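Local coordinates for protein myosin-4 (Saccharomyces cerevisiae, PDB 3MMI) that carries specific mRNAs, ASH1 among them, to the yeast bud as a type V myosin motor recruited through SHE3; this chain is its globular tail, at residues 138-141 against 142-146; 252-255 against 256-260; 287-290 against 291-295. All coordinates share one frame; numbering follows the deposited sequence.

Contact 1 of 3, residues 138-141 against 142-146; sequences LNDL and ENETL
D140 and E144 come together through different first torsions. In D140, CG stands anti to the backbone N (chi1 -176°). In E144, CG lies beside the backbone N (chi1 -77°), and the chain then bends at chi2. The two side chains therefore run alongside each other, one helical turn apart, with carboxylate planes nearly parallel. D140 OD2 comes 4.0 Å from E144 CG. D140 OD1 and E144 OE2 stay 5.1 Å apart, so the like charges do not touch; each would probably make the other slightly harder to ionise.

N139 and N143, also one turn apart, bring their amides close but almost perpendicular, at 82°. Their ND2 atoms are 3.9 Å apart and make no hydrogen bond to each other. L141 is buried and sets CD1 3.9 Å from T145 OG1. E142 is extended, and its OE1 forms a salt bridge with K119.

The backbone ties the turn together: E142 N bonds to L138 O (2.9 Å), and E144 N to D140 O (2.9 Å). L138 and T145 pack on helix 111-119. The i to i+4 bonds are those of an alpha-helix, and buried L138, L141 and T145 against exposed N139, D140, N143 and E144 make it amphipathic: the long helix 132-168 of the helical globular tail.

Contact 2 of 3, residues 252-255 against 256-260; sequences RLVS and WFEPR
The C-terminal end of helix 240-257, in the DIL region of the globular tail, is where L253 and V254 meet F257 and E258. Two i to i+3 bonds are found here. F257 N reaches V254 O in a weak bond of 3.0 Å. E258 N donates to S255 O at 3.3 Å. That donor sits well above the carbonyl plane, although its N-H points fairly straight at the oxygen (159°). P259 follows, with CD 3.5 Å from S255 O; its ring nitrogen has no hydrogen to continue the helical bonding.

L253 CD2 comes 4.2 Å from F257 CE1, and the two side chains meet at a slant. The F257 ring has L253 O at its edge, in plane, 3.6 Å from CD1. One face of this ring is covered by W256 CE3. W256 in turn has R260 NH1 over one face. V254 CG1 touches E258 OE2. S255 folds its OG back between its own N and carbonyl carbon (chi1 73°), where it donates to R252 O at 2.6 Å.

F257 and L253 pack against helix 209-234, on L220. W256 meets F216 of that helix edge-to-face and also touches L195 of helix 185-204. R252 reaches D185 in a salt bridge and S183 O in a hydrogen bond.

Contact 3 of 3, residues 287-290 against 291-295; sequences EFKL and LFDFW
The ring of F288 carries F292 CD2 over the centre of one face, 3.4 Å above its plane. F292 has F288 O at its own edge, near the plane, 3.3 Å from CD2. The ring centroids are 4.5 Å apart and the planes meet at 35°, an oblique pair. F288 CE1 makes the nearest ring contact with F292 CD2, also at 3.4 Å. F288 puts CG anti to its backbone nitrogen (chi1 -176°), which swings the ring forward along the helix. F292 places CG beside its own N (chi1 -61°), which brings the CD2 side of its ring over the F288 face. Beyond it, F292 CD1 lies over one face of W295.

The backbone bonds F292 N to F288 O at 2.9 Å. One residue on, D293 N bonds to K289 O at 3.0 Å. D293 then leaves helical geometry, within a type II beta turn from F292 to W295.

The D293 carboxylate lies across the K289 chain. OD2 is 3.4 Å from K289 CG, while K289 NZ stays 4.9 Å from OD2. Y327 OH is hydrogen-bonded to D293 OD1. F288 also packs on helices 300-308 and 322-338. An alanine in place of F288 would probably leave F292 CD2 without the ring face it rests on and open a gap toward I303 and L328.

The chemistry is divided: aromatic and aliphatic groups join the helix end to its neighbours, while the K289-D293 attraction is probably modest, since the charged atoms do not touch.

All three contacts are local, between residues a few positions apart, and lie in series along the globular tail. None touches another. Contact 1 and contact 2 sit on opposite sides of the chain's centre, with centres 35 Å apart. Contact 3 lies farther out, about 31 Å from the chain's centre. Its nearest atoms are about 17 Å from those of contact 2 and about 31 Å from those of contact 1. Contact 1 belongs to the body of a long helix. Contacts 2 and 3 are helix ends, and in both an aromatic side chain packs on neighbouring helices. No ligand or active site links them; the motor's nucleotide site belongs to another part of the protein.

Contact 1 of 3, residues 138-141 against 142-146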
loop_
_atom_site.group_PDB
_atom_site.type_symbol
_atom_site.label_atom_id
_atom_site.label_comp_id
_atom_site.label_asym_id
_atom_site.label_seq_id
_atom_site.Cartn_x
_atom_site.Cartn_y
_atom_site.Cartn_z
ATOM N N LEU A 138 -16.553 -22.995 -1.098
ATOM C CA LEU A 138 -16.817 -21.594 -1.150
ATOM C C LEU A 138 -15.990 -20.921 -0.068
ATOM O O LEU A 138 -15.497 -19.794 -0.240
ATOM C CB LEU A 138 -18.291 -21.296 -0.952
ATOM C CG LEU A 138 -19.274 -21.639 -2.093
ATOM C CD1 LEU A 138 -20.628 -21.382 -1.493
ATOM C CD2 LEU A 138 -19.037 -20.725 -3.293
ATOM N N ASN A 139 -15.831 -21.613 1.051
ATOM C CA ASN A 139 -14.930 -21.170 2.107
ATOM C C ASN A 139 -13.522 -20.991 1.600
ATOM O O ASN A 139 -12.865 -19.978 1.889
ATOM C CB ASN A 139 -14.915 -22.158 3.248
ATOM C CG ASN A 139 -14.473 -21.528 4.545
ATOM O OD1 ASN A 139 -15.148 -20.648 5.095
ATOM N ND2 ASN A 139 -13.333 -21.964 5.032
ATOM N N ASP A 140 -13.098 -21.909 0.747
ATOM C CA ASP A 140 -11.761 -21.877 0.245
ATOM C C ASP A 140 -11.677 -20.805 -0.786
ATOM O O ASP A 140 -10.634 -20.170 -0.903
ATOM C CB ASP A 140 -11.413 -23.215 -0.357
ATOM C CG ASP A 140 -10.000 -23.315 -0.821
ATOM O OD1 ASP A 140 -9.072 -23.356 -0.000
ATOM O OD2 ASP A 140 -9.794 -23.382 -2.016
ATOM N N LEU A 141 -12.763 -20.611 -1.554
ATOM C CA LEU A 141 -12.759 -19.639 -2.646
ATOM C C LEU A 141 -12.550 -18.255 -2.000
ATOM O O LEU A 141 -11.816 -17.409 -2.491
ATOM C CB LEU A 141 -14.071 -19.743 -3.462
ATOM C CG LEU A 141 -14.327 -18.690 -4.534
ATOM C CD1 LEU A 141 -13.337 -18.818 -5.651
ATOM C CD2 LEU A 141 -15.752 -18.788 -5.087
ATOM N N GLU A 142 -13.213 -18.063 -0.882
ATOM C CA GLU A 142 -13.150 -16.821 -0.202
ATOM C C GLU A 142 -11.706 -16.506 0.323
ATOM O O GLU A 142 -11.184 -15.412 0.114
ATOM C CB GLU A 142 -14.123 -16.797 0.932
ATOM C CG GLU A 142 -13.943 -15.542 1.697
ATOM C CD GLU A 142 -14.912 -15.417 2.832
ATOM O OE1 GLU A 142 -15.780 -16.243 2.927
ATOM O OE2 GLU A 142 -14.882 -14.473 3.646
ATOM N N ASN A 143 -11.032 -17.487 0.905
ATOM C CA ASN A 143 -9.690 -17.231 1.369
ATOM C C ASN A 143 -8.715 -17.064 0.232
ATOM O O ASN A 143 -7.868 -16.155 0.281
ATOM C CB ASN A 143 -9.171 -18.279 2.370
ATOM C CG ASN A 143 -10.110 -18.487 3.572
ATOM O OD1 ASN A 143 -10.691 -17.552 4.114
ATOM N ND2 ASN A 143 -10.252 -19.755 3.996
ATOM N N GLU A 144 -8.844 -17.881 -0.787
ATOM C CA GLU A 144 -7.887 -17.847 -1.869
ATOM C C GLU A 144 -8.009 -16.635 -2.798
ATOM O O GLU A 144 -7.049 -16.150 -3.326
ATOM C CB GLU A 144 -7.989 -19.133 -2.678
ATOM C CG GLU A 144 -7.334 -20.272 -1.976
ATOM C CD GLU A 144 -5.851 -20.215 -2.130
ATOM O OE1 GLU A 144 -5.386 -20.113 -3.325
ATOM O OE2 GLU A 144 -5.189 -20.279 -1.061
ATOM N N THR A 145 -9.233 -16.224 -3.057
ATOM C CA THR A 145 -9.520 -15.036 -3.833
ATOM C C THR A 145 -8.931 -13.774 -3.073
ATOM O O THR A 145 -8.267 -12.918 -3.650
ATOM C CB THR A 145 -11.046 -15.063 -3.989
ATOM O OG1 THR A 145 -11.420 -15.451 -5.333
ATOM C CG2 THR A 145 -11.670 -13.906 -3.563
ATOM N N LEU A 146 -9.167 -13.719 -1.768
ATOM C CA LEU A 146 -8.549 -12.739 -0.883
ATOM C C LEU A 146 -7.014 -12.682 -0.959
ATOM O O LEU A 146 -6.435 -11.580 -1.103
ATOM C CB LEU A 146 -9.009 -12.952 0.531
ATOM C CG LEU A 146 -8.567 -11.861 1.494
ATOM C CD1 LEU A 146 -9.258 -10.550 1.075
ATOM C CD2 LEU A 146 -8.905 -12.213 2.915
#

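Contact 2 of 3, residues 252-255 against 256-260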
loop_
_atom_site.group_PDB
_atom_site.type_symbol
_atom_site.label_atom_id
_atom_site.label_comp_id
_atom_site.label_asym_id
_atom_site.label_seq_id
_atom_site.Cartn_x
_atom_site.Cartn_y
_atom_site.Cartn_z
ATOM N N ARG A 252 1.308 19.646 6.962
ATOM C CA ARG A 252 0.659 20.092 5.786
ATOM C C ARG A 252 0.163 18.957 4.915
ATOM O O ARG A 252 -0.986 18.981 4.512
ATOM C CB ARG A 252 1.634 20.956 4.966
ATOM C CG ARG A 252 0.996 22.170 4.501
ATOM C CD ARG A 252 1.929 22.992 3.614
ATOM N NE ARG A 252 1.148 23.759 2.657
ATOM C CZ ARG A 252 1.661 24.715 1.863
ATOM N NH1 ARG A 252 2.952 25.084 1.930
ATOM N NH2 ARG A 252 0.861 25.352 1.063
ATOM N N LEU A 253 1.040 18.009 4.558
ATOM C CA LEU A 253 0.641 16.785 3.807
ATOM C C LEU A 253 -0.513 16.054 4.488
ATOM O O LEU A 253 -1.467 15.593 3.821
ATOM C CB LEU A 253 1.846 15.863 3.691
ATOM C CG LEU A 253 1.617 14.606 2.873
ATOM C CD1 LEU A 253 2.934 14.276 2.097
ATOM C CD2 LEU A 253 1.117 13.521 3.777
ATOM N N VAL A 254 -0.433 15.924 5.807
ATOM C CA VAL A 254 -1.398 15.114 6.552
ATOM C C VAL A 254 -2.829 15.806 6.729
ATOM O O VAL A 254 -3.812 15.138 6.894
ATOM C CB VAL A 254 -0.811 14.764 7.931
ATOM C CG1 VAL A 254 -1.795 14.826 9.014
ATOM C CG2 VAL A 254 -0.179 13.427 7.856
ATOM N N SER A 255 -2.815 17.146 6.731
ATOM C CA SER A 255 -4.012 17.970 6.764
ATOM C C SER A 255 -5.086 17.553 5.708
ATOM O O SER A 255 -6.231 17.491 6.063
ATOM C CB SER A 255 -3.677 19.465 6.666
ATOM O OG SER A 255 -3.274 19.799 5.353
ATOM N N TRP A 256 -4.693 17.151 4.482
ATOM C CA TRP A 256 -5.636 16.636 3.497
ATOM C C TRP A 256 -6.377 15.360 3.999
ATOM O O TRP A 256 -7.579 15.168 3.768
ATOM C CB TRP A 256 -4.937 16.332 2.163
ATOM C CG TRP A 256 -5.928 16.036 1.098
ATOM C CD1 TRP A 256 -6.464 16.959 0.157
ATOM C CD2 TRP A 256 -6.521 14.770 0.776
ATOM N NE1 TRP A 256 -7.368 16.298 -0.677
ATOM C CE2 TRP A 256 -7.434 14.981 -0.318
ATOM C CE3 TRP A 256 -6.400 13.488 1.302
ATOM C CZ2 TRP A 256 -8.176 13.957 -0.882
ATOM C CZ3 TRP A 256 -7.179 12.454 0.746
ATOM C CH2 TRP A 256 -8.027 12.700 -0.355
ATOM N N PHE A 257 -5.631 14.448 4.623
ATOM C CA PHE A 257 -6.189 13.131 4.983
ATOM C C PHE A 257 -7.072 13.273 6.184
ATOM O O PHE A 257 -7.799 12.350 6.574
ATOM C CB PHE A 257 -5.091 12.112 5.300
ATOM C CG PHE A 257 -4.337 11.701 4.128
ATOM C CD1 PHE A 257 -3.299 12.449 3.695
ATOM C CD2 PHE A 257 -4.730 10.614 3.397
ATOM C CE1 PHE A 257 -2.625 12.132 2.562
ATOM C CE2 PHE A 257 -4.054 10.248 2.275
ATOM C CZ PHE A 257 -3.001 11.017 1.832
ATOM N N GLU A 258 -6.999 14.418 6.826
ATOM C CA GLU A 258 -7.530 14.367 8.179
ATOM C C GLU A 258 -9.051 14.303 8.341
ATOM O O GLU A 258 -9.524 13.516 9.143
ATOM C CB GLU A 258 -6.880 15.395 9.092
ATOM C CG GLU A 258 -6.084 14.717 10.160
ATOM C CD GLU A 258 -5.132 15.645 10.929
ATOM O OE1 GLU A 258 -5.045 16.900 10.706
ATOM O OE2 GLU A 258 -4.416 15.076 11.784
ATOM N N PRO A 259 -9.811 15.105 7.563
ATOM C CA PRO A 259 -11.265 14.890 7.579
ATOM C C PRO A 259 -11.726 13.561 6.901
ATOM O O PRO A 259 -12.897 13.478 6.495
ATOM C CB PRO A 259 -11.784 16.096 6.772
ATOM C CG PRO A 259 -10.646 16.441 5.846
ATOM C CD PRO A 259 -9.413 16.231 6.703
ATOM N N ARG A 260 -10.853 12.539 6.767
ATOM C CA ARG A 260 -11.154 11.400 5.848
ATOM C C ARG A 260 -10.953 10.025 6.443
ATOM O O ARG A 260 -11.624 9.042 6.081
ATOM C CB ARG A 260 -10.315 11.496 4.589
ATOM C CG ARG A 260 -10.428 12.824 3.993
ATOM C CD ARG A 260 -9.865 12.775 2.656
ATOM N NE ARG A 260 -10.877 13.001 1.622
ATOM C CZ ARG A 260 -11.202 14.224 1.198
ATOM N NH1 ARG A 260 -10.556 15.290 1.729
ATOM N NH2 ARG A 260 -12.134 14.361 0.231
#

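Contact 3 of 3, residues 287-290 against 291-295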
loop_
_atom_site.group_PDB
_atom_site.type_symbol
_atom_site.label_atom_id
_atom_site.label_comp_id
_atom_site.label_asym_id
_atom_site.label_seq_id
_atom_site.Cartn_x
_atom_site.Cartn_y
_atom_site.Cartn_z
ATOM N N GLU A 287 20.078 10.050 29.652
ATOM C CA GLU A 287 18.846 10.434 28.950
ATOM C C GLU A 287 18.509 9.663 27.747
ATOM O O GLU A 287 17.322 9.320 27.620
ATOM C CB GLU A 287 18.888 11.869 28.512
ATOM C CG GLU A 287 19.610 12.617 29.473
ATOM C CD GLU A 287 19.662 14.089 29.166
ATOM O OE1 GLU A 287 20.248 14.487 28.089
ATOM O OE2 GLU A 287 19.138 14.832 30.041
ATOM N N PHE A 288 19.569 9.360 26.905
ATOM C CA PHE A 288 19.426 8.634 25.653
ATOM C C PHE A 288 18.875 7.280 25.968
ATOM O O PHE A 288 18.049 6.815 25.209
ATOM C CB PHE A 288 20.771 8.583 24.885
ATOM C CG PHE A 288 20.676 7.933 23.565
ATOM C CD1 PHE A 288 20.402 8.717 22.460
ATOM C CD2 PHE A 288 20.781 6.574 23.421
ATOM C CE1 PHE A 288 20.269 8.208 21.249
ATOM C CE2 PHE A 288 20.629 6.035 22.054
ATOM C CZ PHE A 288 20.348 6.876 20.998
ATOM N N LYS A 289 19.388 6.630 27.033
ATOM C CA LYS A 289 19.034 5.230 27.298
ATOM C C LYS A 289 17.604 5.222 27.711
ATOM O O LYS A 289 16.795 4.371 27.334
ATOM C CB LYS A 289 19.883 4.596 28.417
ATOM C CG LYS A 289 21.242 3.919 27.901
ATOM C CD LYS A 289 22.254 3.624 28.992
ATOM C CE LYS A 289 22.110 2.236 29.584
ATOM N NZ LYS A 289 23.489 1.578 29.751
ATOM N N LEU A 290 17.282 6.259 28.452
ATOM C CA LEU A 290 15.892 6.449 28.875
ATOM C C LEU A 290 14.934 6.612 27.718
ATOM O O LEU A 290 13.854 5.995 27.719
ATOM C CB LEU A 290 15.720 7.607 29.845
ATOM C CG LEU A 290 15.950 7.482 31.331
ATOM C CD1 LEU A 290 14.983 8.500 31.931
ATOM C CD2 LEU A 290 15.630 6.063 31.869
ATOM N N LEU A 291 15.389 7.350 26.702
ATOM C CA LEU A 291 14.576 7.517 25.497
ATOM C C LEU A 291 14.513 6.347 24.550
ATOM O O LEU A 291 13.396 6.038 24.073
ATOM C CB LEU A 291 14.927 8.806 24.828
ATOM C CG LEU A 291 14.454 10.037 25.629
ATOM C CD1 LEU A 291 15.057 11.354 25.160
ATOM C CD2 LEU A 291 12.944 10.230 25.582
ATOM N N PHE A 292 15.616 5.597 24.337
ATOM C CA PHE A 292 15.647 4.609 23.211
ATOM C C PHE A 292 15.879 3.127 23.532
ATOM O O PHE A 292 15.755 2.249 22.639
ATOM C CB PHE A 292 16.719 5.092 22.245
ATOM C CG PHE A 292 16.414 6.451 21.680
ATOM C CD1 PHE A 292 15.474 6.576 20.627
ATOM C CD2 PHE A 292 17.057 7.598 22.208
ATOM C CE1 PHE A 292 15.180 7.868 20.087
ATOM C CE2 PHE A 292 16.780 8.883 21.691
ATOM C CZ PHE A 292 15.821 9.037 20.627
ATOM N N ASP A 293 16.276 2.824 24.790
ATOM C CA ASP A 293 16.414 1.430 25.130
ATOM C C ASP A 293 15.026 0.847 25.083
ATOM O O ASP A 293 14.106 1.377 25.733
ATOM C CB ASP A 293 16.994 1.291 26.555
ATOM C CG ASP A 293 18.535 1.403 26.603
ATOM O OD1 ASP A 293 19.232 1.583 25.581
ATOM O OD2 ASP A 293 19.082 1.316 27.704
ATOM N N PHE A 294 14.848 -0.261 24.415
ATOM C CA PHE A 294 13.534 -0.945 24.417
ATOM C C PHE A 294 12.471 -0.039 23.831
ATOM O O PHE A 294 11.330 -0.030 24.299
ATOM C CB PHE A 294 13.026 -1.404 25.815
ATOM C CG PHE A 294 14.085 -1.635 26.840
ATOM C CD1 PHE A 294 15.193 -2.473 26.596
ATOM C CD2 PHE A 294 13.972 -1.016 28.089
ATOM C CE1 PHE A 294 16.209 -2.664 27.638
ATOM C CE2 PHE A 294 14.966 -1.209 29.105
ATOM C CZ PHE A 294 16.089 -2.022 28.864
ATOM N N TRP A 295 12.872 0.672 22.774
ATOM C CA TRP A 295 12.022 1.485 21.954
ATOM C C TRP A 295 12.302 1.057 20.518
ATOM O O TRP A 295 13.399 1.235 19.989
ATOM C CB TRP A 295 12.409 2.935 22.252
ATOM C CG TRP A 295 11.614 4.020 21.518
ATOM C CD1 TRP A 295 10.552 4.786 22.043
ATOM C CD2 TRP A 295 11.815 4.510 20.156
ATOM N NE1 TRP A 295 10.098 5.670 21.100
ATOM C CE2 TRP A 295 10.842 5.526 19.937
ATOM C CE3 TRP A 295 12.678 4.169 19.119
ATOM C CZ2 TRP A 295 10.768 6.230 18.717
ATOM C CZ3 TRP A 295 12.628 4.818 17.987
ATOM C CH2 TRP A 295 11.668 5.864 17.750
#